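Local coordinates for protein cellobiose 2-epimerase (PDB 3VW5) that catalyses the reversible epimerization of cellobiose to 4-O-beta-D-glucopyranosyl-D-mannose, acting on the unmodified sugar within an (alpha/alpha)6 barrel, at residues H108-S120 with L134-T146. The protein carries 2 engineered substitutions. Numbering follows the deposited sequence.
Engineered in segment 134-146: Leu138 (natural residue Pro).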
loop_
_atom_site.group_PDB
_atom_site.type_symbol
_atom_site.label_atom_id
_atom_site.label_comp_id
_atom_site.label_asym_id
_atom_site.label_seq_id
_atom_site.Cartn_x
_atom_site.Cartn_y
_atom_site.Cartn_z
ATOM N N HIS A 108 0.953 -15.538 2.131
ATOM C CA HIS A 108 0.370 -14.488 2.950
ATOM C C HIS A 108 -0.762 -13.750 2.237
ATOM O O HIS A 108 -0.573 -13.139 1.181
ATOM C CB HIS A 108 1.445 -13.501 3.414
ATOM C CG HIS A 108 1.177 -12.922 4.767
ATOM N ND1 HIS A 108 0.057 -12.154 5.043
ATOM C CD2 HIS A 108 1.870 -13.009 5.931
ATOM C CE1 HIS A 108 0.080 -11.790 6.311
ATOM N NE2 HIS A 108 1.170 -12.293 6.874
ATOM N N THR A 109 -1.945 -13.822 2.828
ATOM C CA THR A 109 -3.108 -13.128 2.309
ATOM C C THR A 109 -2.778 -11.709 1.830
ATOM O O THR A 109 -3.200 -11.273 0.758
ATOM C CB THR A 109 -4.183 -13.063 3.382
ATOM O OG1 THR A 109 -4.556 -14.395 3.718
ATOM C CG2 THR A 109 -5.407 -12.326 2.897
ATOM N N TYR A 110 -2.026 -10.993 2.646
ATOM C CA TYR A 110 -1.653 -9.613 2.369
ATOM C C TYR A 110 -0.811 -9.499 1.090
ATOM O O TYR A 110 -1.028 -8.608 0.258
ATOM C CB TYR A 110 -0.903 -9.113 3.594
ATOM C CG TYR A 110 -0.288 -7.766 3.489
ATOM C CD1 TYR A 110 -0.968 -6.654 3.937
ATOM C CD2 TYR A 110 1.003 -7.603 2.993
ATOM C CE1 TYR A 110 -0.402 -5.399 3.875
ATOM C CE2 TYR A 110 1.587 -6.349 2.916
ATOM C CZ TYR A 110 0.879 -5.244 3.364
ATOM O OH TYR A 110 1.437 -3.983 3.319
ATOM N N ASN A 111 0.140 -10.414 0.935
ATOM C CA ASN A 111 1.002 -10.455 -0.237
ATOM C C ASN A 111 0.202 -10.811 -1.481
ATOM O O ASN A 111 0.313 -10.129 -2.503
ATOM C CB ASN A 111 2.139 -11.456 -0.017
ATOM C CG ASN A 111 3.188 -11.417 -1.117
ATOM O OD1 ASN A 111 3.418 -10.383 -1.742
ATOM N ND2 ASN A 111 3.836 -12.554 -1.350
ATOM N N ILE A 112 -0.620 -11.863 -1.394
ATOM C CA ILE A 112 -1.487 -12.257 -2.516
ATOM C C ILE A 112 -2.469 -11.163 -2.954
ATOM O O ILE A 112 -2.739 -11.007 -4.150
ATOM C CB ILE A 112 -2.291 -13.531 -2.224
ATOM C CG1 ILE A 112 -1.358 -14.673 -1.803
ATOM C CG2 ILE A 112 -3.122 -13.901 -3.446
ATOM C CD1 ILE A 112 -2.013 -15.726 -0.912
ATOM N N ALA A 113 -3.018 -10.421 -1.996
ATOM C CA ALA A 113 -3.919 -9.331 -2.326
ATOM C C ALA A 113 -3.187 -8.328 -3.217
ATOM O O ALA A 113 -3.752 -7.795 -4.163
ATOM C CB ALA A 113 -4.435 -8.649 -1.059
ATOM N N PHE A 114 -1.922 -8.074 -2.908
ATOM C CA PHE A 114 -1.177 -7.060 -3.627
ATOM C C PHE A 114 -0.923 -7.473 -5.068
ATOM O O PHE A 114 -1.106 -6.675 -5.988
ATOM C CB PHE A 114 0.138 -6.739 -2.929
ATOM C CG PHE A 114 0.151 -5.406 -2.303
ATOM C CD1 PHE A 114 0.205 -4.269 -3.097
ATOM C CD2 PHE A 114 0.078 -5.270 -0.910
ATOM C CE1 PHE A 114 0.191 -3.005 -2.516
ATOM C CE2 PHE A 114 0.072 -4.013 -0.309
ATOM C CZ PHE A 114 0.125 -2.876 -1.116
ATOM N N ALA A 115 -0.485 -8.718 -5.249
ATOM C CA ALA A 115 -0.402 -9.313 -6.582
ATOM C C ALA A 115 -1.689 -9.038 -7.386
ATOM O O ALA A 115 -1.630 -8.577 -8.526
ATOM C CB ALA A 115 -0.118 -10.806 -6.483
ATOM N N ILE A 116 -2.845 -9.301 -6.784
ATOM C CA ILE A 116 -4.117 -8.993 -7.438
ATOM C C ILE A 116 -4.249 -7.517 -7.818
ATOM O O ILE A 116 -4.676 -7.190 -8.920
ATOM C CB ILE A 116 -5.302 -9.403 -6.551
ATOM C CG1 ILE A 116 -5.362 -10.917 -6.439
ATOM C CG2 ILE A 116 -6.618 -8.843 -7.083
ATOM C CD1 ILE A 116 -6.115 -11.374 -5.214
ATOM N N TYR A 117 -3.889 -6.632 -6.891
ATOM C CA TYR A 117 -3.957 -5.189 -7.093
ATOM C C TYR A 117 -3.123 -4.752 -8.307
ATOM O O TYR A 117 -3.598 -4.006 -9.168
ATOM C CB TYR A 117 -3.475 -4.509 -5.821
ATOM C CG TYR A 117 -3.618 -3.010 -5.771
ATOM C CD1 TYR A 117 -4.746 -2.378 -6.252
ATOM C CD2 TYR A 117 -2.621 -2.225 -5.199
ATOM C CE1 TYR A 117 -4.880 -0.999 -6.181
ATOM C CE2 TYR A 117 -2.742 -0.847 -5.122
ATOM C CZ TYR A 117 -3.872 -0.237 -5.605
ATOM O OH TYR A 117 -3.986 1.132 -5.527
ATOM N N ALA A 118 -1.883 -5.233 -8.355
ATOM C CA ALA A 118 -0.946 -4.962 -9.439
ATOM C C ALA A 118 -1.409 -5.568 -10.776
ATOM O O ALA A 118 -1.419 -4.881 -11.787
ATOM C CB ALA A 118 0.431 -5.483 -9.088
ATOM N N LEU A 119 -1.762 -6.852 -10.787
ATOM C CA LEU A 119 -2.192 -7.520 -12.014
ATOM C C LEU A 119 -3.419 -6.820 -12.592
ATOM O O LEU A 119 -3.496 -6.593 -13.803
ATOM C CB LEU A 119 -2.464 -9.010 -11.775
ATOM C CG LEU A 119 -1.212 -9.876 -11.541
ATOM C CD1 LEU A 119 -1.546 -11.249 -10.936
ATOM C CD2 LEU A 119 -0.331 -10.030 -12.783
ATOM N N SER A 120 -4.366 -6.461 -11.727
ATOM C CA SER A 120 -5.577 -5.794 -12.183
ATOM C C SER A 120 -5.193 -4.522 -12.886
ATOM O O SER A 120 -5.699 -4.206 -13.952
ATOM C CB SER A 120 -6.518 -5.480 -11.024
ATOM O OG SER A 120 -7.024 -6.664 -10.439
ATOM N N LEU A 134 -4.856 -14.126 -14.391
ATOM C CA LEU A 134 -4.023 -14.337 -13.230
ATOM C C LEU A 134 -4.631 -13.658 -12.002
ATOM O O LEU A 134 -4.614 -14.191 -10.891
ATOM C CB LEU A 134 -2.642 -13.785 -13.503
ATOM C CG LEU A 134 -1.575 -14.819 -13.863
ATOM C CD1 LEU A 134 -2.211 -16.052 -14.443
ATOM C CD2 LEU A 134 -0.555 -14.201 -14.826
ATOM N N ALA A 135 -5.182 -12.476 -12.205
ATOM C CA ALA A 135 -5.809 -11.764 -11.114
ATOM C C ALA A 135 -6.953 -12.586 -10.518
ATOM O O ALA A 135 -7.037 -12.757 -9.289
ATOM C CB ALA A 135 -6.278 -10.399 -11.572
ATOM N N TYR A 136 -7.826 -13.103 -11.378
ATOM C CA TYR A 136 -8.947 -13.915 -10.914
ATOM C C TYR A 136 -8.430 -15.207 -10.311
ATOM O O TYR A 136 -8.954 -15.686 -9.311
ATOM C CB TYR A 136 -9.910 -14.219 -12.061
ATOM C CG TYR A 136 -10.883 -13.109 -12.364
ATOM C CD1 TYR A 136 -11.917 -12.823 -11.491
ATOM C CD2 TYR A 136 -10.764 -12.343 -13.520
ATOM C CE1 TYR A 136 -12.810 -11.812 -11.761
ATOM C CE2 TYR A 136 -11.643 -11.330 -13.793
ATOM C CZ TYR A 136 -12.674 -11.070 -12.909
ATOM O OH TYR A 136 -13.582 -10.062 -13.159
ATOM N N ARG A 137 -7.386 -15.767 -10.915
ATOM C CA ARG A 137 -6.803 -16.990 -10.394
ATOM C C ARG A 137 -6.419 -16.817 -8.918
ATOM O O ARG A 137 -6.671 -17.695 -8.094
ATOM C CB ARG A 137 -5.581 -17.432 -11.206
ATOM C CG ARG A 137 -5.052 -18.770 -10.727
ATOM C CD ARG A 137 -3.704 -19.126 -11.305
ATOM N NE ARG A 137 -3.729 -20.444 -11.938
ATOM C CZ ARG A 137 -3.932 -20.647 -13.244
ATOM N NH1 ARG A 137 -4.117 -19.612 -14.082
ATOM N NH2 ARG A 137 -3.946 -21.891 -13.720
ATOM N N LEU A 138 -5.808 -15.673 -8.603
ATOM C CA LEU A 138 -5.338 -15.395 -7.251
ATOM C C LEU A 138 -6.484 -14.996 -6.306
ATOM O O LEU A 138 -6.498 -15.363 -5.133
ATOM C CB LEU A 138 -4.241 -14.327 -7.280
ATOM C CG LEU A 138 -2.961 -14.707 -8.018
ATOM C CD1 LEU A 138 -2.012 -13.536 -8.047
ATOM C CD2 LEU A 138 -2.298 -15.913 -7.384
ATOM N N PHE A 139 -7.440 -14.241 -6.824
ATOM C CA PHE A 139 -8.693 -14.024 -6.111
ATOM C C PHE A 139 -9.323 -15.362 -5.673
ATOM O O PHE A 139 -9.721 -15.508 -4.524
ATOM C CB PHE A 139 -9.654 -13.230 -6.995
ATOM C CG PHE A 139 -11.076 -13.239 -6.527
ATOM C CD1 PHE A 139 -11.497 -12.373 -5.526
ATOM C CD2 PHE A 139 -12.015 -14.074 -7.122
ATOM C CE1 PHE A 139 -12.822 -12.359 -5.104
ATOM C CE2 PHE A 139 -13.354 -14.062 -6.700
ATOM C CZ PHE A 139 -13.751 -13.203 -5.695
ATOM N N GLU A 140 -9.399 -16.336 -6.583
ATOM C CA GLU A 140 -9.951 -17.645 -6.246
ATOM C C GLU A 140 -9.136 -18.351 -5.166
ATOM O O GLU A 140 -9.695 -18.946 -4.234
ATOM C CB GLU A 140 -10.071 -18.524 -7.489
ATOM C CG GLU A 140 -11.263 -18.152 -8.348
ATOM C CD GLU A 140 -11.525 -19.148 -9.455
ATOM O OE1 GLU A 140 -10.547 -19.618 -10.098
ATOM O OE2 GLU A 140 -12.723 -19.462 -9.680
ATOM N N ASP A 141 -7.814 -18.274 -5.291
ATOM C CA ASP A 141 -6.922 -18.879 -4.314
ATOM C C ASP A 141 -7.117 -18.296 -2.922
ATOM O O ASP A 141 -7.029 -19.018 -1.938
ATOM C CB ASP A 141 -5.453 -18.736 -4.735
ATOM C CG ASP A 141 -5.112 -19.574 -5.950
ATOM O OD1 ASP A 141 -5.978 -20.393 -6.352
ATOM O OD2 ASP A 141 -3.986 -19.423 -6.495
ATOM N N ILE A 142 -7.364 -16.993 -2.833
ATOM C CA ILE A 142 -7.529 -16.360 -1.528
ATOM C C ILE A 142 -8.813 -16.857 -0.887
ATOM O O ILE A 142 -8.843 -17.214 0.297
ATOM C CB ILE A 142 -7.541 -14.805 -1.615
ATOM C CG1 ILE A 142 -6.122 -14.258 -1.760
ATOM C CG2 ILE A 142 -8.161 -14.181 -0.375
ATOM C CD1 ILE A 142 -6.095 -12.767 -2.052
ATOM N N GLU A 143 -9.873 -16.892 -1.683
ATOM C CA GLU A 143 -11.178 -17.289 -1.177
ATOM C C GLU A 143 -11.240 -18.786 -0.837
ATOM O O GLU A 143 -11.905 -19.177 0.114
ATOM C CB GLU A 143 -12.279 -16.886 -2.146
ATOM C CG GLU A 143 -12.322 -15.394 -2.468
ATOM C CD GLU A 143 -12.700 -14.521 -1.282
ATOM O OE1 GLU A 143 -13.780 -14.728 -0.684
ATOM O OE2 GLU A 143 -11.913 -13.609 -0.950
ATOM N N LYS A 144 -10.526 -19.610 -1.591
ATOM C CA LYS A 144 -10.482 -21.040 -1.317
ATOM C C LYS A 144 -9.730 -21.361 -0.020
ATOM O O LYS A 144 -10.227 -22.092 0.841
ATOM C CB LYS A 144 -9.797 -21.769 -2.477
ATOM C CG LYS A 144 -10.034 -23.279 -2.515
ATOM C CD LYS A 144 -11.527 -23.544 -2.429
ATOM C CE LYS A 144 -11.958 -24.737 -3.277
ATOM N NZ LYS A 144 -11.690 -26.032 -2.586
ATOM N N ASN A 145 -8.529 -20.812 0.117
ATOM C CA ASN A 145 -7.607 -21.281 1.140
ATOM C C ASN A 145 -7.451 -20.429 2.396
ATOM O O ASN A 145 -6.953 -20.929 3.409
ATOM C CB ASN A 145 -6.229 -21.572 0.522
ATOM C CG ASN A 145 -6.313 -22.566 -0.626
ATOM O OD1 ASN A 145 -6.475 -23.763 -0.408
ATOM N ND2 ASN A 145 -6.231 -22.069 -1.855
ATOM N N THR A 146 -7.864 -19.163 2.353
ATOM C CA THR A 146 -7.573 -18.254 3.473
ATOM C C THR A 146 -8.820 -17.798 4.201
ATOM O O THR A 146 -8.737 -17.214 5.268
ATOM C CB THR A 146 -6.796 -16.997 3.031
ATOM O OG1 THR A 146 -7.668 -16.089 2.337
ATOM C CG2 THR A 146 -5.629 -17.372 2.134
#
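Ile116 and Ile142 meet tip to tip through their CD1 methyls, 3.5 Å apart, at the heart of an interface that illustrates how two consecutive antiparallel helices mesh by knobs-into-holes. The Ile116 knob enters the hole formed by Ala135, Leu138, Phe139 and Ile142; with chi1 at -68°, CG1 of Ile116 lies beside its backbone N and carries CD1 toward Ile142, while CG1 itself packs 3.7 Å from CB of Leu138. In return Ile142 settles among Thr109, Ile112, Ala113 and Ile116, its CG1 3.5 Å from CG2 of Ile112 as the two side chains lie alongside, pointing opposite ways. Leu138, an engineered residue that replaces a natural proline, is the third knob: its CD1 touches CB of Ala115 and CD1 of Leu119, whose side chain it crosses at about a right angle. Where Ile116 passes Ala135 the backbones come close, with CA atoms 4.9 Å apart.

No hydrogen bond links the two segments; the hydroxyls beside the apolar seam are satisfied within their own segment or elsewhere in the chain. Ser120 OG bonds Ile116 O (2.8 Å) from above the carbonyl plane, while Ser120 N reaches that oxygen from the opposite face. Thr146 OG1 reaches Ile142 O at 2.6 Å, tilted from the carbonyl plane, with Thr146 N on the other face; its CB and CG2 pack on OG1 of Thr109, which is hydrogen-bonded to Arg153 O. With an alanine in its place, the hydroxyl and CG2 would be gone, which would probably cost Ile142 O a donor and open a gap beside Thr109. Segments 109-120 and 134-145 cross at -158°; their parent helices, 109-126 and 129-145, form a helical hairpin of the (alpha/alpha)6 barrel.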